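Local coordinates for fructose 1-phosphate kinase (Staphylococcus aureus, PDB 2JG5), which probably transfers phosphate from ATP to fructose 1-phosphate, giving fructose 1,6-bisphosphate, as a member of the pfkB family of carbohydrate kinases, at residues Pro175-Pro180 against Gly254-Ile259; Asp183-Met188 against Ala197-Tyr202; Arg204-Val207 against Ser213-Val216; Tyr225-Ile230 against Leu263-Ala268; Lys267-Ala272 against Val298-Leu303. All coordinates share one frame; numbering follows the deposited sequence.

How the contacts relate
All five contacts lie in the C-terminal half of a ribokinase-like fold. Contact 1 is the one nearest the centre of the chain, where the short strand 177-178 of the large parallel sheet meets helix 247-260; this strand also pairs with strand 214-217 of contact 3, tying the two together. Contacts 3, 4 and 5 are built on the small antiparallel sheet: contact 3 lays helix 196-208 against it, while contacts 4 and 5 share helix 265-280. Contact 2 joins helix 196-208 to helix 182-188 farther out. Contacts 1, 2 and 3 consist of apolar packing. Contact 4 adds a CH-pi contact and a carboxylate, and contact 5, only partly buried, has a hydrogen bond between its segments.

Contact 1. Residues Pro175-Pro180 against Gly254-Ile259; sequences PLFIKP and GMVAGI
The ring of F177 and the side chain of M255 slide past each other in opposite directions, while V256 crosses the same ring at about a right angle. M255 CG lies 3.8 Å from F177 CE2, approaching the ring obliquely; V256 CG2 comes instead to the ring's edge, close to its plane, 4.1 Å from F177 CE2. The ring reaches the helix because CG of F177 stands between its backbone N and carbonyl carbon (chi1 69°), a crowded position that the extended backbone here tolerates. M255 bends at chi2 (74°): M255 CB lies 4.0 Å from F177 CZ, while the thioether turns off toward A268 and F269 of helix 265-280. A residue earlier, L176 meets I259 tip to tip, with L176 CD2 3.8 Å from I259 CD1; both are partly exposed, unlike the buried F177, M255 and V256.

F177 belongs to the short, weakly bonded strand 177-178 of this ribokinase-like fold, flanked by strands 157-161 and 214-217; I215 of the latter touches both F177 and M255. Helix 247-260 begins at the glycine-rich GxGD signature, which, as in other pfkB kinases, probably forms the anion hole. A rigid ring suits the junction, spanning from strand to helix and meeting two successive helix residues. With carbon alone meeting carbon, the contact has little directional preference and rests on the exclusion of water and close fit of shapes.

Contact 2. Residues Asp183-Met188 against Ala197-Tyr202; sequences DELEVM and ADVIKY
L185 projects from helix 182-188 toward V199 and Y202 of helix 196-208, and its two methyl branches divide the contact between them. The helices belong to the C-terminal half of the ribokinase-like fold, where they are two successive helices joined by a short loop, part of the crossover between strands 177-178 and 214-217. L185 has by far the largest buried surface of the three. Its CG is set anti to the carbonyl carbon (chi1 -82°), which sends the forked end out from its own helix to the neighbouring one. One branch, L185 CD1, rests 4.3 Å from V199 CG1; both residues also touch V216 of the strand, so this branch lies in an apolar corner closed by three elements. A branched leucine fits such a corner because it can face two helix positions at once, and the compact V199 fills the side nearer the sheet.

Y202 plays a divided role. Its CB starts toward L185, but the ring leads off, meeting F189 and carrying the hydroxyl to a weak hydrogen bond with T191 OG1. Thus its aliphatic root serves the buried contact while its polar end stays near the loop between the helices. K201 lays CD over one face of the ring, 3.8 Å above its plane. At the other branch, L185 CD2 stands 4.3 Å from Y202 CB and 4.2 Å from the carbonyl oxygen, Y202 O.

Contact 3. Residues Arg204-Val207 against Ser213-Val216; sequences RLLV and SVIV
V214 reaches across from its strand to L206 and V207 on the helix. Its CB points toward the helix, and the two methyls part from there. CG1, anti to the backbone N (chi1 177°), turns to P180, with V214 CG1 3.8 Å from P180 CD; the other branch meets the helix. V214 CG2 comes 4.0 Å from L206 CB, meeting that leucine at its root, and the same methyl lies 3.8 Å from V207 CG2. The V207 and V214 side chains run past each other in opposite directions, which brings methyl beside methyl.

Strand 214-217 is the last strand only of the small antiparallel set: its other edge pairs in parallel with strand 177-178, continuing the main sheet of this ribokinase-like fold. The two parallel strands make a beta-alpha-beta crossover, with helix 196-208 as the connecting helix. A beta-branched residue suits the strand here, being bulky close to the backbone, where the helix is near. L206, longer, continues beyond V214 to L185 and M188 of helix 182-188.

V207 has a second neighbour: its CG2 is 4.2 Å from S213 CA, so the helix also touches the backbone just before the strand. The CB of S213 points away from the helix, and its OG is hydrogen-bonded to L176 O. R204 starts away from the strand, but its guanidinium group reaches the hairpin, where NE bonds D227 O and NH2 forms a salt bridge with D304 OD2.

Contact 4. Residues Tyr225-Ile230 against Leu263-Ala268; sequences YIDKEI and LSIEKA. Unlike the reference sequence in segment 263-268: S264 (reference Thr).
I265 sets a methyl over the ring of Y225, and the helix carrying it begins just after S264. S264, a position where the reference sequence has threonine, is the N-cap: its OG accepts from K267 N at 2.9 Å, nearly straight at 168°. A small hydroxyl residue suits the place, since it can fold back to satisfy an amide in the first turn.

I265 follows, with the largest buried surface of the contact. Its CG2 is 3.9 Å from the centroid of the Y225 ring and 23° off the ring normal, a CH-pi contact displaced toward the rim on the CE2 and CZ side. The two side chains cross at about a right angle, and I265 CD1 reaches on to Y225 OH, 3.8 Å away. That hydroxyl makes a weak hydrogen bond to D227 OD1, which links it back to its own hairpin. Isoleucine suits the site by having two branches, one for the ring face and one for the hydroxyl end.

E266 starts out away from the strand, but its chain bends at chi2 (87°) and returns the carboxylate toward the sheet, where E266 OE2 lies 3.8 Å from I230 CD1. E266 also touches I232.

Residues 227-230 form the turn of the hairpin of strands 223-226 and 230-235, closed by D227 N bonding I230 O at 2.7 Å. The arrangement is a beta hairpin packed against the capped N-terminus of helix 265-280, within the ribokinase-like fold of pfkB kinases.

Contact 5. Residues Lys267-Ala272 against Val298-Leu303; sequences KAFQQA and VTISVL
Segment 267-272 of helix 265-280 passes strand 299-303 closest where Q270 comes nearest V298, their CA atoms 6.4 Å apart, just before the strand begins. Q270 carries most of the contact. Its CG is anti to the backbone N (chi1 -165°), and the extended chain runs past V298 and brings the amide to its carbonyl. There Q270 NE2 donates to V298 O at 3.1 Å; the bond is fairly straight (165°), with the oxygen lying in the glutamine's amide plane and the donor tilted 25° from the carbonyl plane.

The aliphatic part of the same side chain is used too. Q270 CG packs 3.9 Å from V298 CG1, and Q270 CB lies 3.7 Å from I300 CG1. Glutamine suits this partly exposed place, as its methylenes meet valine and isoleucine while the amide satisfies a carbonyl. Deeper in, I300 CD1 approaches the F269 ring obliquely, 4.1 Å from F269 CD2, and I232 of the next strand touches both residues.

Strand 299-303 is the last in the chain and an outermost member of the small antiparallel sheet, paired with strand 230-235; helix 265-280 packs on one face of that sheet, the helix-on-sheet layering of the alpha/beta ribokinase-like fold.

Contact 1. Residues Pro175-Pro180 against Gly254-Ile259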
# COMPACT_ATOMS: atom_id res chain seq x y z
N PRO A 175 1.90 -29.07 23.11
CA PRO A 175 2.16 -28.82 21.70
C PRO A 175 3.21 -29.80 21.20
O PRO A 175 3.99 -30.31 21.99
CB PRO A 175 2.72 -27.39 21.71
CG PRO A 175 3.25 -27.19 23.09
CD PRO A 175 2.32 -27.95 23.96
N LEU A 176 3.22 -30.07 19.90
CA LEU A 176 4.15 -31.02 19.31
C LEU A 176 5.59 -30.54 19.48
O LEU A 176 6.46 -31.31 19.85
CB LEU A 176 3.83 -31.23 17.84
CG LEU A 176 4.80 -32.14 17.08
CD1 LEU A 176 4.58 -33.59 17.49
CD2 LEU A 176 4.62 -31.94 15.58
N PHE A 177 5.82 -29.27 19.15
CA PHE A 177 7.00 -28.54 19.59
C PHE A 177 6.74 -27.04 19.69
O PHE A 177 5.82 -26.52 19.05
CB PHE A 177 8.24 -28.83 18.72
CG PHE A 177 8.17 -28.28 17.32
CD1 PHE A 177 8.69 -27.02 17.03
CD2 PHE A 177 7.63 -29.04 16.29
CE1 PHE A 177 8.64 -26.51 15.73
CE2 PHE A 177 7.57 -28.55 14.98
CZ PHE A 177 8.08 -27.28 14.70
N ILE A 178 7.53 -26.39 20.53
CA ILE A 178 7.69 -24.93 20.53
C ILE A 178 9.12 -24.57 20.10
O ILE A 178 10.00 -25.44 20.06
CB ILE A 178 7.36 -24.33 21.90
CG1 ILE A 178 8.12 -25.09 23.01
CG2 ILE A 178 5.84 -24.36 22.12
CD1 ILE A 178 8.16 -24.39 24.34
N LYS A 179 9.37 -23.30 19.77
CA LYS A 179 10.68 -22.91 19.24
C LYS A 179 11.30 -21.64 19.85
O LYS A 179 11.49 -20.64 19.16
CB LYS A 179 10.62 -22.81 17.70
CG LYS A 179 11.99 -22.89 17.03
CD LYS A 179 11.98 -22.55 15.55
CE LYS A 179 11.76 -21.07 15.33
NZ LYS A 179 12.91 -20.25 15.83
N PRO A 180 11.64 -21.68 21.15
CA PRO A 180 12.25 -20.48 21.71
C PRO A 180 13.71 -20.30 21.28
O PRO A 180 14.33 -21.23 20.76
CB PRO A 180 12.17 -20.72 23.21
CG PRO A 180 12.29 -22.20 23.35
CD PRO A 180 11.53 -22.76 22.16
N GLY A 254 10.55 -26.56 7.85
CA GLY A 254 11.41 -27.72 7.60
C GLY A 254 11.09 -28.89 8.51
O GLY A 254 11.02 -30.04 8.06
N MET A 255 10.87 -28.59 9.79
CA MET A 255 10.61 -29.62 10.79
C MET A 255 9.25 -30.28 10.57
O MET A 255 9.14 -31.51 10.58
CB MET A 255 10.68 -29.04 12.21
CG MET A 255 10.59 -30.09 13.31
SD MET A 255 12.11 -31.07 13.48
CE MET A 255 11.54 -32.32 14.63
N VAL A 256 8.23 -29.45 10.35
CA VAL A 256 6.89 -29.96 10.07
C VAL A 256 6.88 -30.80 8.79
O VAL A 256 6.36 -31.91 8.80
CB VAL A 256 5.84 -28.83 9.99
CG1 VAL A 256 4.49 -29.41 9.65
CG2 VAL A 256 5.77 -28.07 11.33
N ALA A 257 7.50 -30.30 7.71
CA ALA A 257 7.53 -31.03 6.44
C ALA A 257 8.18 -32.40 6.60
O ALA A 257 7.69 -33.38 6.03
CB ALA A 257 8.23 -30.25 5.37
N GLY A 258 9.28 -32.45 7.36
CA GLY A 258 9.98 -33.70 7.67
C GLY A 258 9.08 -34.73 8.33
O GLY A 258 8.95 -35.85 7.83
N ILE A 259 8.44 -34.34 9.44
CA ILE A 259 7.51 -35.21 10.18
C ILE A 259 6.34 -35.63 9.28
O ILE A 259 5.98 -36.80 9.22
CB ILE A 259 6.92 -34.48 11.44
CG1 ILE A 259 8.02 -34.04 12.41
CG2 ILE A 259 5.91 -35.38 12.18
CD1 ILE A 259 7.57 -32.91 13.32

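Contact 2. Residues Asp183-Met188 against Ala197-Tyr202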
# COMPACT_ATOMS: atom_id res chain seq x y z
N ASP A 183 18.03 -17.03 24.19
CA ASP A 183 17.84 -15.83 25.02
C ASP A 183 16.50 -15.86 25.77
O ASP A 183 16.42 -15.43 26.92
CB ASP A 183 18.03 -14.55 24.19
CG ASP A 183 19.47 -14.42 23.64
OD1 ASP A 183 20.45 -14.86 24.30
OD2 ASP A 183 19.63 -13.87 22.53
N GLU A 184 15.46 -16.40 25.14
CA GLU A 184 14.18 -16.60 25.81
C GLU A 184 14.25 -17.63 26.95
O GLU A 184 13.61 -17.45 27.99
CB GLU A 184 13.09 -16.97 24.81
CG GLU A 184 12.61 -15.77 24.02
CD GLU A 184 11.74 -16.13 22.83
OE1 GLU A 184 11.97 -17.18 22.20
OE2 GLU A 184 10.83 -15.35 22.52
N LEU A 185 15.05 -18.69 26.75
CA LEU A 185 15.35 -19.67 27.80
C LEU A 185 15.95 -18.99 29.01
O LEU A 185 15.54 -19.25 30.14
CB LEU A 185 16.34 -20.73 27.30
CG LEU A 185 15.88 -21.92 26.48
CD1 LEU A 185 17.06 -22.83 26.19
CD2 LEU A 185 14.79 -22.71 27.19
N GLU A 186 16.93 -18.11 28.76
CA GLU A 186 17.59 -17.32 29.80
C GLU A 186 16.62 -16.45 30.60
O GLU A 186 16.77 -16.32 31.81
CB GLU A 186 18.71 -16.45 29.22
CG GLU A 186 19.93 -17.23 28.76
CD GLU A 186 21.20 -16.38 28.74
OE1 GLU A 186 21.12 -15.14 28.90
OE2 GLU A 186 22.29 -16.98 28.57
N VAL A 187 15.64 -15.87 29.91
CA VAL A 187 14.62 -15.07 30.59
C VAL A 187 13.64 -15.97 31.35
O VAL A 187 13.39 -15.75 32.53
CB VAL A 187 13.87 -14.11 29.63
CG1 VAL A 187 12.85 -13.27 30.39
CG2 VAL A 187 14.86 -13.20 28.90
N MET A 188 13.11 -16.98 30.66
CA MET A 188 12.18 -17.94 31.26
C MET A 188 12.68 -18.44 32.60
O MET A 188 12.06 -18.18 33.61
CB MET A 188 12.00 -19.15 30.34
CG MET A 188 11.11 -18.95 29.13
SD MET A 188 10.91 -20.56 28.34
CE MET A 188 10.21 -20.14 26.73
N ALA A 197 24.84 -28.57 26.95
CA ALA A 197 24.29 -29.19 28.17
C ALA A 197 23.26 -28.30 28.89
O ALA A 197 22.25 -28.79 29.40
CB ALA A 197 25.43 -29.60 29.15
N ASP A 198 23.53 -26.99 28.95
CA ASP A 198 22.59 -26.05 29.55
C ASP A 198 21.31 -25.96 28.74
O ASP A 198 20.23 -25.87 29.30
CB ASP A 198 23.23 -24.66 29.69
CG ASP A 198 24.01 -24.49 30.99
OD1 ASP A 198 23.74 -25.23 31.97
OD2 ASP A 198 24.90 -23.61 31.03
N VAL A 199 21.44 -25.99 27.42
CA VAL A 199 20.28 -25.96 26.53
C VAL A 199 19.41 -27.22 26.69
O VAL A 199 18.19 -27.11 26.78
CB VAL A 199 20.68 -25.74 25.04
CG1 VAL A 199 19.47 -25.75 24.14
CG2 VAL A 199 21.45 -24.43 24.87
N ILE A 200 20.04 -28.40 26.74
CA ILE A 200 19.32 -29.65 26.98
C ILE A 200 18.55 -29.59 28.29
O ILE A 200 17.40 -29.98 28.35
CB ILE A 200 20.25 -30.91 27.04
CG1 ILE A 200 21.21 -30.98 25.86
CG2 ILE A 200 19.44 -32.20 27.11
CD1 ILE A 200 22.44 -31.81 26.17
N LYS A 201 19.20 -29.10 29.35
CA LYS A 201 18.59 -29.06 30.68
C LYS A 201 17.28 -28.27 30.69
O LYS A 201 16.21 -28.84 30.90
CB LYS A 201 19.59 -28.50 31.69
CG LYS A 201 19.10 -28.53 33.13
CD LYS A 201 19.90 -27.58 33.99
CE LYS A 201 19.49 -27.67 35.45
NZ LYS A 201 20.21 -26.65 36.23
N TYR A 202 17.37 -26.97 30.42
CA TYR A 202 16.22 -26.06 30.49
C TYR A 202 15.17 -26.32 29.41
O TYR A 202 14.00 -26.02 29.60
CB TYR A 202 16.70 -24.60 30.49
CG TYR A 202 17.60 -24.30 31.66
CD1 TYR A 202 17.11 -24.34 32.96
CD2 TYR A 202 18.95 -24.01 31.48
CE1 TYR A 202 17.93 -24.10 34.04
CE2 TYR A 202 19.79 -23.77 32.57
CZ TYR A 202 19.26 -23.81 33.85
OH TYR A 202 20.05 -23.56 34.94

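Contact 3. Residues Arg204-Val207 against Ser213-Val216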
# COMPACT_ATOMS: atom_id res chain seq x y z
N ARG A 204 14.46 -29.48 28.34
CA ARG A 204 13.74 -30.65 28.83
C ARG A 204 12.82 -30.32 30.00
O ARG A 204 11.84 -31.04 30.26
CB ARG A 204 14.70 -31.79 29.19
CG ARG A 204 14.02 -33.15 29.31
CD ARG A 204 15.02 -34.29 29.25
NE ARG A 204 15.48 -34.53 27.88
CZ ARG A 204 16.68 -35.00 27.57
NH1 ARG A 204 16.99 -35.18 26.29
NH2 ARG A 204 17.58 -35.28 28.52
N LEU A 205 13.13 -29.25 30.72
CA LEU A 205 12.23 -28.77 31.77
C LEU A 205 10.94 -28.23 31.14
O LEU A 205 9.87 -28.34 31.71
CB LEU A 205 12.92 -27.70 32.64
CG LEU A 205 14.12 -28.16 33.48
CD1 LEU A 205 14.85 -26.97 34.05
CD2 LEU A 205 13.73 -29.12 34.59
N LEU A 206 11.07 -27.68 29.94
CA LEU A 206 9.92 -27.25 29.15
C LEU A 206 9.08 -28.43 28.67
O LEU A 206 7.86 -28.35 28.65
CB LEU A 206 10.38 -26.40 27.97
CG LEU A 206 10.87 -25.00 28.33
CD1 LEU A 206 11.55 -24.37 27.12
CD2 LEU A 206 9.70 -24.13 28.83
N VAL A 207 9.76 -29.51 28.29
CA VAL A 207 9.13 -30.79 27.97
C VAL A 207 8.39 -31.38 29.20
O VAL A 207 7.36 -32.05 29.04
CB VAL A 207 10.17 -31.79 27.40
CG1 VAL A 207 9.54 -33.13 27.05
CG2 VAL A 207 10.84 -31.21 26.16
N SER A 213 8.09 -31.74 22.47
CA SER A 213 9.49 -31.54 22.15
C SER A 213 9.76 -30.04 22.02
O SER A 213 8.82 -29.24 22.02
CB SER A 213 9.87 -32.27 20.87
OG SER A 213 9.07 -31.86 19.78
N VAL A 214 11.03 -29.67 21.91
CA VAL A 214 11.43 -28.26 21.88
C VAL A 214 12.61 -28.11 20.94
O VAL A 214 13.58 -28.86 21.05
CB VAL A 214 11.85 -27.73 23.28
CG1 VAL A 214 12.33 -26.28 23.22
CG2 VAL A 214 10.72 -27.87 24.30
N ILE A 215 12.52 -27.17 20.01
CA ILE A 215 13.68 -26.75 19.22
C ILE A 215 14.17 -25.42 19.76
O ILE A 215 13.40 -24.48 19.90
CB ILE A 215 13.36 -26.61 17.72
CG1 ILE A 215 12.93 -27.94 17.13
CG2 ILE A 215 14.58 -26.08 16.97
CD1 ILE A 215 12.32 -27.83 15.74
N VAL A 216 15.46 -25.37 20.09
CA VAL A 216 16.04 -24.14 20.61
C VAL A 216 16.99 -23.59 19.56
O VAL A 216 17.99 -24.23 19.19
CB VAL A 216 16.74 -24.34 21.96
CG1 VAL A 216 17.29 -23.02 22.47
CG2 VAL A 216 15.79 -24.93 22.97

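Contact 4. Residues Tyr225-Ile230 against Leu263-Ala268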
# COMPACT_ATOMS: atom_id res chain seq x y z
N TYR A 225 17.45 -29.80 19.32
CA TYR A 225 16.15 -30.42 19.49
C TYR A 225 16.17 -31.15 20.83
O TYR A 225 17.14 -31.86 21.12
CB TYR A 225 15.87 -31.39 18.34
CG TYR A 225 14.66 -32.26 18.57
CD1 TYR A 225 13.40 -31.88 18.10
CD2 TYR A 225 14.76 -33.45 19.29
CE1 TYR A 225 12.29 -32.68 18.32
CE2 TYR A 225 13.66 -34.25 19.52
CZ TYR A 225 12.43 -33.86 19.03
OH TYR A 225 11.35 -34.66 19.27
N ILE A 226 15.12 -30.97 21.63
CA ILE A 226 15.01 -31.68 22.91
C ILE A 226 13.68 -32.45 23.03
O ILE A 226 12.61 -31.88 22.83
CB ILE A 226 15.17 -30.75 24.16
CG1 ILE A 226 16.43 -29.88 24.07
CG2 ILE A 226 15.19 -31.56 25.45
CD1 ILE A 226 16.22 -28.53 23.41
N ASP A 227 13.81 -33.73 23.39
CA ASP A 227 12.72 -34.70 23.57
C ASP A 227 12.70 -35.14 25.01
O ASP A 227 13.60 -34.78 25.78
CB ASP A 227 13.08 -35.94 22.76
CG ASP A 227 11.98 -36.43 21.90
OD1 ASP A 227 10.95 -35.73 21.79
OD2 ASP A 227 12.16 -37.52 21.32
N LYS A 228 11.73 -35.97 25.38
CA LYS A 228 11.77 -36.68 26.68
C LYS A 228 12.85 -37.77 26.65
O LYS A 228 13.42 -38.12 27.68
CB LYS A 228 10.40 -37.30 27.01
CG LYS A 228 10.23 -37.78 28.47
CD LYS A 228 8.99 -38.69 28.62
CE LYS A 228 9.05 -39.60 29.87
NZ LYS A 228 8.35 -39.07 31.08
N GLU A 229 13.13 -38.28 25.45
CA GLU A 229 14.01 -39.44 25.30
C GLU A 229 15.37 -39.15 24.64
O GLU A 229 16.29 -39.95 24.75
CB GLU A 229 13.27 -40.60 24.60
CG GLU A 229 12.65 -40.25 23.24
CD GLU A 229 11.62 -41.28 22.74
OE1 GLU A 229 11.72 -42.48 23.09
OE2 GLU A 229 10.71 -40.86 21.98
N ILE A 230 15.50 -38.00 23.98
CA ILE A 230 16.72 -37.64 23.25
C ILE A 230 16.91 -36.11 23.12
O ILE A 230 15.96 -35.36 23.16
CB ILE A 230 16.74 -38.30 21.84
CG1 ILE A 230 18.17 -38.42 21.29
CG2 ILE A 230 15.82 -37.56 20.86
CD1 ILE A 230 18.31 -39.27 20.04
N LEU A 263 9.97 -38.52 7.59
CA LEU A 263 11.37 -38.50 8.05
C LEU A 263 11.50 -38.80 9.53
O LEU A 263 10.55 -38.62 10.31
CB LEU A 263 12.05 -37.16 7.74
CG LEU A 263 12.08 -36.61 6.31
CD1 LEU A 263 12.94 -35.36 6.30
CD2 LEU A 263 12.60 -37.63 5.30
N SER A 264 12.68 -39.27 9.93
CA SER A 264 13.03 -39.44 11.33
C SER A 264 13.08 -38.08 11.99
O SER A 264 13.30 -37.06 11.32
CB SER A 264 14.40 -40.10 11.46
OG SER A 264 15.43 -39.15 11.21
N ILE A 265 12.88 -38.05 13.30
CA ILE A 265 13.07 -36.83 14.08
C ILE A 265 14.40 -36.15 13.68
O ILE A 265 14.42 -34.96 13.37
CB ILE A 265 12.95 -37.09 15.60
CG1 ILE A 265 11.49 -36.91 16.03
CG2 ILE A 265 13.80 -36.14 16.42
CD1 ILE A 265 11.09 -37.79 17.20
N GLU A 266 15.48 -36.94 13.64
CA GLU A 266 16.82 -36.45 13.33
C GLU A 266 16.92 -35.79 11.95
O GLU A 266 17.47 -34.69 11.83
CB GLU A 266 17.86 -37.59 13.40
CG GLU A 266 18.18 -38.09 14.80
CD GLU A 266 17.24 -39.19 15.28
OE1 GLU A 266 16.27 -39.55 14.57
OE2 GLU A 266 17.46 -39.71 16.40
N LYS A 267 16.42 -36.47 10.93
CA LYS A 267 16.50 -35.95 9.57
C LYS A 267 15.54 -34.79 9.35
O LYS A 267 15.86 -33.84 8.63
CB LYS A 267 16.27 -37.06 8.56
CG LYS A 267 17.42 -38.06 8.51
CD LYS A 267 18.55 -37.54 7.65
CE LYS A 267 19.82 -38.33 7.87
NZ LYS A 267 20.65 -38.25 6.65
N ALA A 268 14.37 -34.86 9.99
CA ALA A 268 13.39 -33.76 9.97
C ALA A 268 14.02 -32.51 10.56
O ALA A 268 13.87 -31.41 10.03
CB ALA A 268 12.14 -34.14 10.73

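Contact 5. Residues Lys267-Ala272 against Val298-Leu303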
# COMPACT_ATOMS: atom_id res chain seq x y z
N LYS A 267 16.42 -36.47 10.93
CA LYS A 267 16.50 -35.95 9.57
C LYS A 267 15.54 -34.79 9.35
O LYS A 267 15.86 -33.84 8.63
CB LYS A 267 16.27 -37.06 8.56
CG LYS A 267 17.42 -38.06 8.51
CD LYS A 267 18.55 -37.54 7.65
CE LYS A 267 19.82 -38.33 7.87
NZ LYS A 267 20.65 -38.25 6.65
N ALA A 268 14.37 -34.86 9.99
CA ALA A 268 13.39 -33.76 9.97
C ALA A 268 14.02 -32.51 10.56
O ALA A 268 13.87 -31.41 10.03
CB ALA A 268 12.14 -34.14 10.73
N PHE A 269 14.75 -32.70 11.67
CA PHE A 269 15.45 -31.62 12.36
C PHE A 269 16.57 -31.06 11.48
O PHE A 269 16.68 -29.84 11.33
CB PHE A 269 15.99 -32.11 13.71
CG PHE A 269 16.69 -31.05 14.53
CD1 PHE A 269 16.08 -29.82 14.80
CD2 PHE A 269 17.95 -31.30 15.08
CE1 PHE A 269 16.73 -28.85 15.57
CE2 PHE A 269 18.60 -30.35 15.86
CZ PHE A 269 17.99 -29.12 16.10
N GLN A 270 17.37 -31.95 10.89
CA GLN A 270 18.35 -31.58 9.87
C GLN A 270 17.74 -30.72 8.75
O GLN A 270 18.30 -29.68 8.38
CB GLN A 270 18.98 -32.83 9.26
CG GLN A 270 20.25 -32.56 8.48
CD GLN A 270 20.67 -33.73 7.62
OE1 GLN A 270 19.83 -34.45 7.07
NE2 GLN A 270 21.96 -33.92 7.49
N GLN A 271 16.61 -31.18 8.21
CA GLN A 271 15.85 -30.42 7.20
C GLN A 271 15.45 -29.05 7.74
O GLN A 271 15.56 -28.04 7.04
CB GLN A 271 14.61 -31.22 6.76
CG GLN A 271 13.66 -30.47 5.84
CD GLN A 271 12.99 -31.39 4.85
OE1 GLN A 271 13.57 -31.73 3.81
NE2 GLN A 271 11.76 -31.80 5.15
N ALA A 272 15.00 -29.02 8.99
CA ALA A 272 14.59 -27.81 9.68
C ALA A 272 15.71 -26.77 9.73
O ALA A 272 15.50 -25.61 9.35
CB ALA A 272 14.11 -28.15 11.08
N VAL A 298 24.65 -29.92 6.91
CA VAL A 298 24.25 -29.82 8.30
C VAL A 298 24.65 -31.11 9.01
O VAL A 298 24.31 -32.21 8.57
CB VAL A 298 22.72 -29.53 8.45
CG1 VAL A 298 22.29 -29.57 9.92
CG2 VAL A 298 22.37 -28.19 7.84
N THR A 299 25.40 -30.96 10.09
CA THR A 299 25.78 -32.10 10.92
C THR A 299 24.75 -32.35 12.01
O THR A 299 24.21 -31.41 12.61
CB THR A 299 27.16 -31.90 11.53
OG1 THR A 299 28.08 -31.61 10.47
CG2 THR A 299 27.62 -33.14 12.27
N ILE A 300 24.47 -33.63 12.24
CA ILE A 300 23.51 -34.08 13.26
C ILE A 300 24.24 -34.95 14.28
O ILE A 300 24.97 -35.87 13.91
CB ILE A 300 22.33 -34.86 12.60
CG1 ILE A 300 21.39 -33.91 11.84
CG2 ILE A 300 21.57 -35.74 13.62
CD1 ILE A 300 20.86 -32.72 12.64
N SER A 301 24.06 -34.63 15.55
CA SER A 301 24.68 -35.39 16.62
C SER A 301 23.71 -35.56 17.77
O SER A 301 22.97 -34.63 18.11
CB SER A 301 25.93 -34.69 17.12
OG SER A 301 26.84 -34.50 16.05
N VAL A 302 23.70 -36.75 18.36
CA VAL A 302 22.94 -36.99 19.58
C VAL A 302 23.74 -36.38 20.73
O VAL A 302 24.93 -36.66 20.89
CB VAL A 302 22.65 -38.50 19.82
CG1 VAL A 302 21.92 -38.71 21.12
CG2 VAL A 302 21.84 -39.08 18.68
N LEU A 303 23.07 -35.52 21.50
CA LEU A 303 23.66 -34.92 22.69
C LEU A 303 23.51 -35.86 23.88
O LEU A 303 24.48 -36.16 24.56
CB LEU A 303 23.03 -33.55 22.98
CG LEU A 303 23.56 -32.39 22.13
CD1 LEU A 303 22.65 -31.20 22.20
CD2 LEU A 303 24.94 -32.03 22.59